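Local atomic coordinates of uncharacterized protein (Eubacterium rectale, PDB entry 5COZ), a protein that is of unknown function but probably carries a YycH-like regulatory domain and is probably a secreted or membrane-anchored lipoprotein, with a bound sodium ion. Residues A[181-194]-A[208-222]. Numbering follows the deposited sequence. Where two conformers were deposited one is given.
With NA (sodium ion), chain B.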
loop_
_atom_site.group_PDB
_atom_site.type_symbol
_atom_site.label_atom_id
_atom_site.label_comp_id
_atom_site.label_asym_id
_atom_site.label_seq_id
_atom_site.Cartn_x
_atom_site.Cartn_y
_atom_site.Cartn_z
ATOM N N ILE A 181 -6.415 -4.397 13.599
ATOM C CA ILE A 181 -6.176 -3.392 12.582
ATOM C C ILE A 181 -7.333 -3.440 11.607
ATOM O O ILE A 181 -7.477 -4.426 10.867
ATOM C CB ILE A 181 -4.810 -3.597 11.852
ATOM C CG1 ILE A 181 -3.622 -3.654 12.845
ATOM C CG2 ILE A 181 -4.604 -2.480 10.779
ATOM C CD1 ILE A 181 -2.291 -4.074 12.189
ATOM N N ASN A 182 -8.161 -2.392 11.596
ATOM C CA ASN A 182 -9.257 -2.299 10.628
ATOM C C ASN A 182 -8.662 -2.066 9.255
ATOM O O ASN A 182 -7.800 -1.184 9.103
ATOM C CB ASN A 182 -10.209 -1.158 10.980
ATOM C CG ASN A 182 -11.238 -1.515 12.027
ATOM O OD1 ASN A 182 -11.295 -2.645 12.545
ATOM N ND2 ASN A 182 -12.084 -0.554 12.356
ATOM N N VAL A 183 -9.089 -2.860 8.275
ATOM C CA VAL A 183 -8.571 -2.746 6.922
ATOM C C VAL A 183 -9.736 -2.742 5.932
ATOM O O VAL A 183 -10.821 -3.253 6.256
ATOM C CB VAL A 183 -7.556 -3.883 6.567
ATOM C CG1 VAL A 183 -6.295 -3.813 7.445
ATOM C CG2 VAL A 183 -8.203 -5.272 6.644
ATOM N N CYS A 184 -9.492 -2.239 4.719
ATOM C CA CYS A 184 -10.526 -2.342 3.673
ATOM C C CYS A 184 -10.841 -3.799 3.360
ATOM O O CYS A 184 -9.964 -4.674 3.455
ATOM C CB CYS A 184 -10.089 -1.635 2.396
ATOM S SG CYS A 184 -9.744 0.117 2.619
ATOM N N GLU A 185 -12.063 -4.054 2.868
ATOM C CA GLU A 185 -12.430 -5.390 2.443
ATOM C C GLU A 185 -11.564 -5.840 1.271
ATOM O O GLU A 185 -11.173 -7.011 1.232
ATOM C CB GLU A 185 -13.915 -5.446 2.059
ATOM C CG GLU A 185 -14.824 -5.185 3.243
ATOM C CD GLU A 185 -16.315 -5.398 3.037
ATOM O OE1 GLU A 185 -16.710 -6.039 2.035
ATOM O OE2 GLU A 185 -17.089 -4.948 3.914
ATOM N N LYS A 186 -11.222 -4.928 0.342
ATOM C CA LYS A 186 -10.373 -5.266 -0.786
ATOM C C LYS A 186 -8.903 -5.308 -0.366
ATOM O O LYS A 186 -8.380 -4.379 0.246
ATOM C CB LYS A 186 -10.555 -4.273 -1.946
ATOM C CG LYS A 186 -9.609 -4.555 -3.128
ATOM C CD LYS A 186 -9.819 -3.609 -4.279
ATOM C CE LYS A 186 -8.792 -3.874 -5.369
ATOM N NZ LYS A 186 -9.180 -3.158 -6.645
ATOM N N ASN A 187 -8.248 -6.411 -0.706
ATOM C CA ASN A 187 -6.812 -6.542 -0.530
ATOM C C ASN A 187 -6.231 -6.919 -1.900
ATOM O O ASN A 187 -6.980 -7.184 -2.859
ATOM C CB ASN A 187 -6.462 -7.553 0.572
ATOM C CG ASN A 187 -7.198 -8.832 0.451
ATOM O OD1 ASN A 187 -6.986 -9.569 -0.500
ATOM N ND2 ASN A 187 -8.135 -9.082 1.375
ATOM N N GLU A 188 -4.925 -6.830 -2.020
ATOM C CA GLU A 188 -4.213 -7.195 -3.234
ATOM C C GLU A 188 -3.386 -8.429 -2.933
ATOM O O GLU A 188 -2.773 -8.519 -1.869
ATOM C CB GLU A 188 -3.299 -6.052 -3.710
ATOM C CG GLU A 188 -4.090 -4.835 -4.162
ATOM C CD GLU A 188 -3.238 -3.613 -4.434
ATOM O OE1 GLU A 188 -2.025 -3.619 -4.110
ATOM O OE2 GLU A 188 -3.810 -2.620 -4.947
ATOM N N LEU A 189 -3.360 -9.361 -3.865
ATOM C CA LEU A 189 -2.618 -10.591 -3.687
ATOM C C LEU A 189 -1.510 -10.710 -4.733
ATOM O O LEU A 189 -1.773 -10.668 -5.944
ATOM C CB LEU A 189 -3.591 -11.780 -3.770
ATOM C CG LEU A 189 -2.927 -13.178 -3.709
ATOM C CD1 LEU A 189 -2.078 -13.360 -2.444
ATOM C CD2 LEU A 189 -3.965 -14.274 -3.757
ATOM N N TYR A 190 -0.292 -11.000 -4.249
ATOM C CA TYR A 190 0.889 -11.207 -5.084
ATOM C C TYR A 190 1.352 -12.635 -4.910
ATOM O O TYR A 190 1.382 -13.159 -3.788
ATOM C CB TYR A 190 1.984 -10.183 -4.681
ATOM C CG TYR A 190 1.473 -8.764 -4.850
ATOM C CD1 TYR A 190 1.478 -8.151 -6.097
ATOM C CD2 TYR A 190 0.857 -8.096 -3.797
ATOM C CE1 TYR A 190 0.888 -6.906 -6.297
ATOM C CE2 TYR A 190 0.294 -6.828 -3.974
ATOM C CZ TYR A 190 0.292 -6.255 -5.235
ATOM O OH TYR A 190 -0.255 -5.021 -5.463
ATOM N N VAL A 191 1.629 -13.313 -6.024
ATOM C CA VAL A 191 2.043 -14.718 -6.026
ATOM C C VAL A 191 3.543 -14.805 -6.258
ATOM O O VAL A 191 4.044 -14.528 -7.366
ATOM C CB VAL A 191 1.252 -15.523 -7.078
ATOM C CG1 VAL A 191 1.685 -16.997 -7.043
ATOM C CG2 VAL A 191 -0.269 -15.411 -6.841
ATOM N N LEU A 192 4.279 -15.179 -5.204
ATOM C CA LEU A 192 5.736 -15.236 -5.281
ATOM C C LEU A 192 6.149 -16.694 -5.480
ATOM O O LEU A 192 6.497 -17.413 -4.533
ATOM C CB LEU A 192 6.348 -14.622 -4.019
ATOM C CG LEU A 192 6.453 -13.083 -3.944
ATOM C CD1 LEU A 192 5.104 -12.371 -4.133
ATOM C CD2 LEU A 192 7.063 -12.683 -2.619
ATOM N N ASP A 193 6.048 -17.137 -6.735
ATOM C CA ASP A 193 6.435 -18.495 -7.116
ATOM C C ASP A 193 7.872 -18.448 -7.708
ATOM O O ASP A 193 8.631 -17.529 -7.380
ATOM C CB ASP A 193 5.414 -19.061 -8.125
ATOM C CG ASP A 193 5.321 -18.299 -9.444
ATOM O OD1 ASP A 193 5.931 -17.220 -9.549
ATOM O OD2 ASP A 193 4.660 -18.797 -10.372
ATOM N N ASP A 194 8.236 -19.376 -8.618
ATOM C CA ASP A 194 9.595 -19.384 -9.179
ATOM C C ASP A 194 9.971 -18.066 -9.887
ATOM O O ASP A 194 11.162 -17.807 -10.047
ATOM C CB ASP A 194 9.759 -20.556 -10.141
ATOM C CG ASP A 194 8.862 -20.445 -11.338
ATOM O OD1 ASP A 194 7.668 -20.714 -11.198
ATOM O OD2 ASP A 194 9.342 -20.003 -12.400
ATOM N N GLN A 208 14.217 -20.505 -3.599
ATOM C CA GLN A 208 12.906 -19.878 -3.773
ATOM C C GLN A 208 11.846 -20.764 -3.095
ATOM O O GLN A 208 11.826 -21.976 -3.295
ATOM C CB GLN A 208 12.621 -19.657 -5.270
ATOM C CG GLN A 208 11.284 -18.988 -5.590
ATOM C CD GLN A 208 10.154 -19.995 -5.669
ATOM O OE1 GLN A 208 10.262 -21.053 -6.307
ATOM N NE2 GLN A 208 9.059 -19.667 -5.029
ATOM N N ASN A 209 10.985 -20.147 -2.278
ATOM C CA ASN A 209 9.889 -20.819 -1.576
ATOM C C ASN A 209 8.567 -20.189 -1.979
ATOM O O ASN A 209 8.414 -18.973 -1.817
ATOM C CB ASN A 209 10.076 -20.705 -0.055
ATOM C CG ASN A 209 11.275 -21.450 0.442
ATOM O OD1 ASN A 209 11.357 -22.671 0.311
ATOM N ND2 ASN A 209 12.251 -20.722 0.969
ATOM N N ASP A 210 7.607 -21.001 -2.479
ATOM C CA ASP A 210 6.320 -20.467 -2.921
ATOM C C ASP A 210 5.629 -19.734 -1.774
ATOM O O ASP A 210 5.405 -20.313 -0.707
ATOM C CB ASP A 210 5.430 -21.565 -3.504
ATOM C CG ASP A 210 5.896 -22.103 -4.838
ATOM O OD1 ASP A 210 6.926 -21.609 -5.362
ATOM O OD2 ASP A 210 5.227 -23.008 -5.371
ATOM N N THR A 211 5.304 -18.465 -2.000
ATOM C CA THR A 211 4.744 -17.602 -0.963
ATOM C C THR A 211 3.637 -16.735 -1.530
ATOM O O THR A 211 3.768 -16.204 -2.640
ATOM C CB THR A 211 5.899 -16.705 -0.438
ATOM O OG1 THR A 211 6.946 -17.530 0.102
ATOM C CG2 THR A 211 5.463 -15.710 0.633
ATOM N N TYR A 212 2.536 -16.605 -0.786
ATOM C CA TYR A 212 1.515 -15.609 -1.108
ATOM C C TYR A 212 1.835 -14.341 -0.338
ATOM O O TYR A 212 2.182 -14.447 0.843
ATOM C CB TYR A 212 0.132 -16.060 -0.632
ATOM C CG TYR A 212 -0.540 -17.153 -1.409
ATOM C CD1 TYR A 212 -0.900 -16.967 -2.747
ATOM C CD2 TYR A 212 -0.916 -18.336 -0.789
ATOM C CE1 TYR A 212 -1.597 -17.943 -3.447
ATOM C CE2 TYR A 212 -1.641 -19.310 -1.471
ATOM C CZ TYR A 212 -1.988 -19.106 -2.800
ATOM O OH TYR A 212 -2.687 -20.086 -3.473
ATOM N N VAL A 213 1.677 -13.168 -0.935
ATOM C CA VAL A 213 1.847 -11.902 -0.219
ATOM C C VAL A 213 0.575 -11.101 -0.367
ATOM O O VAL A 213 0.208 -10.731 -1.488
ATOM C CB VAL A 213 3.063 -11.086 -0.710
ATOM C CG1 VAL A 213 3.117 -9.702 -0.031
ATOM C CG2 VAL A 213 4.367 -11.839 -0.463
ATOM N N PHE A 214 -0.088 -10.812 0.753
ATOM C CA PHE A 214 -1.230 -9.915 0.717
ATOM C C PHE A 214 -0.839 -8.540 1.128
ATOM O O PHE A 214 -0.075 -8.369 2.078
ATOM C CB PHE A 214 -2.323 -10.375 1.694
ATOM C CG PHE A 214 -3.019 -11.605 1.191
ATOM C CD1 PHE A 214 -2.538 -12.877 1.500
ATOM C CD2 PHE A 214 -4.198 -11.499 0.471
ATOM C CE1 PHE A 214 -3.203 -14.022 1.034
ATOM C CE2 PHE A 214 -4.847 -12.641 -0.018
ATOM C CZ PHE A 214 -4.346 -13.892 0.275
ATOM N N PHE A 215 -1.410 -7.547 0.440
ATOM C CA PHE A 215 -1.397 -6.167 0.881
ATOM C C PHE A 215 -2.777 -5.858 1.356
ATOM O O PHE A 215 -3.718 -5.938 0.583
ATOM C CB PHE A 215 -1.011 -5.142 -0.216
ATOM C CG PHE A 215 0.433 -4.997 -0.603
ATOM C CD1 PHE A 215 1.386 -5.943 -0.214
ATOM C CD2 PHE A 215 0.851 -3.907 -1.354
ATOM C CE1 PHE A 215 2.728 -5.822 -0.636
ATOM C CE2 PHE A 215 2.194 -3.765 -1.733
ATOM C CZ PHE A 215 3.118 -4.714 -1.369
HETATM N N MSE A 216 -2.885 -5.517 2.637
HETATM C CA MSE A 216 -4.148 -5.041 3.205
HETATM C C MSE A 216 -3.976 -3.585 3.530
HETATM O O MSE A 216 -2.856 -3.109 3.687
HETATM C CB MSE A 216 -4.559 -5.843 4.420
HETATM C CG MSE A 216 -4.404 -7.314 4.137
HETATM SE SE MSE A 216 -4.812 -8.374 5.644
HETATM C CE MSE A 216 -6.417 -8.572 5.269
ATOM N N PHE A 217 -5.089 -2.842 3.561
ATOM C CA PHE A 217 -4.992 -1.411 3.684
ATOM C C PHE A 217 -5.709 -0.860 4.907
ATOM O O PHE A 217 -6.923 -0.722 4.909
ATOM C CB PHE A 217 -5.545 -0.775 2.388
ATOM C CG PHE A 217 -4.875 -1.336 1.152
ATOM C CD1 PHE A 217 -3.546 -1.036 0.866
ATOM C CD2 PHE A 217 -5.530 -2.267 0.348
ATOM C CE1 PHE A 217 -2.901 -1.619 -0.225
ATOM C CE2 PHE A 217 -4.889 -2.848 -0.755
ATOM C CZ PHE A 217 -3.582 -2.504 -1.050
ATOM N N PRO A 218 -4.939 -0.538 5.963
ATOM C CA PRO A 218 -5.531 0.072 7.178
ATOM C C PRO A 218 -6.390 1.271 6.795
ATOM O O PRO A 218 -5.985 2.099 5.962
ATOM C CB PRO A 218 -4.308 0.496 7.982
ATOM C CG PRO A 218 -3.287 -0.586 7.618
ATOM C CD PRO A 218 -3.481 -0.749 6.122
ATOM N N ASP A 219 -7.601 1.344 7.375
ATOM C CA ASP A 219 -8.508 2.384 6.965
ATOM C C ASP A 219 -9.284 2.981 8.123
ATOM O O ASP A 219 -9.181 2.526 9.266
ATOM C CB ASP A 219 -9.497 1.784 5.929
ATOM C CG ASP A 219 -10.521 0.764 6.401
ATOM O OD1 ASP A 219 -10.294 0.118 7.455
ATOM O OD2 ASP A 219 -11.533 0.572 5.684
ATOM N N VAL A 220 -10.069 4.019 7.811
ATOM C CA VAL A 220 -10.967 4.658 8.770
ATOM C C VAL A 220 -12.130 5.177 7.917
ATOM O O VAL A 220 -11.900 5.621 6.785
ATOM C CB VAL A 220 -10.243 5.715 9.654
ATOM C CG1 VAL A 220 -9.742 6.911 8.852
ATOM C CG2 VAL A 220 -11.128 6.165 10.819
ATOM N N TYR A 221 -13.372 4.995 8.382
ATOM C CA TYR A 221 -14.573 5.365 7.603
ATOM C C TYR A 221 -14.546 4.710 6.214
ATOM O O TYR A 221 -15.048 5.274 5.229
ATOM C CB TYR A 221 -14.766 6.887 7.530
ATOM C CG TYR A 221 -14.980 7.455 8.914
ATOM C CD1 TYR A 221 -16.130 7.157 9.639
ATOM C CD2 TYR A 221 -14.006 8.244 9.520
ATOM C CE1 TYR A 221 -16.293 7.602 10.952
ATOM C CE2 TYR A 221 -14.171 8.725 10.816
ATOM C CZ TYR A 221 -15.313 8.400 11.526
ATOM O OH TYR A 221 -15.460 8.847 12.806
ATOM N N GLY A 222 -13.976 3.505 6.159
ATOM C CA GLY A 222 -13.929 2.725 4.924
ATOM C C GLY A 222 -12.920 3.162 3.883
ATOM O O GLY A 222 -12.874 2.557 2.818
HETATM NA NA NA B . 8.614 -22.795 -6.763
HETATM O O HOH W 1 -7.218 1.107 10.670
HETATM O O HOH W 2 -10.388 2.241 11.672
HETATM O O HOH W 3 -7.360 -4.289 2.758
HETATM O O HOH W 4 9.181 -16.805 -3.455
HETATM O O HOH W 5 9.706 -23.706 -4.968
HETATM O O HOH W 6 6.885 -24.631 -6.717
#
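Tyr190 and Phe215 meet in an edge-to-face aromatic pair, planes at 55°: Tyr190 CE2 stands over the centre of the Phe215 ring, 3.8 Å from Phe215 CG. With chi1 at -59°, CG opposite the carbonyl carbon, the tyrosine ring reaches along its own strand, and its OH donates to Glu188 OE1 (2.6 Å) from above the carboxylate plane. Glu188 CD abuts the edge of the Phe217 ring, 3.6 Å from Phe217 CZ, while OE2 pairs with Arg227. An alanine in place of Glu188 would probably leave the buried Tyr190 hydroxyl and Arg227 without this partner and uncover the Phe217 edge. On the other face, Leu189 CD1 makes a CH-pi contact over the middle of the Phe214 ring, 3.6 Å from its centroid. Between the two faces, the backbones of 188-192 and 211-216 pair antiparallel at 159°, Tyr190 N bonding Val213 O (2.8 Å). Where the chains part before the Val183-Pro218 bridge, an internal water joins Phe217 N to Cys184 O and Lys186 O. Packing relaxes at the ends: at exposed Asn182 a water links its O to Asp219 O, and beyond 192 Gln208 OE1, Asp210 OD1 and two waters hold the sodium ion, Gln208 NE2 donating to the anti lone pair of Asp210 OD1 (2.9 Å). Strand 244-249 continues the sheet beyond 211-216; helix 165-178 packs on Leu189, Tyr212 and Phe214, and helix 130-137 on Thr211 and Val213.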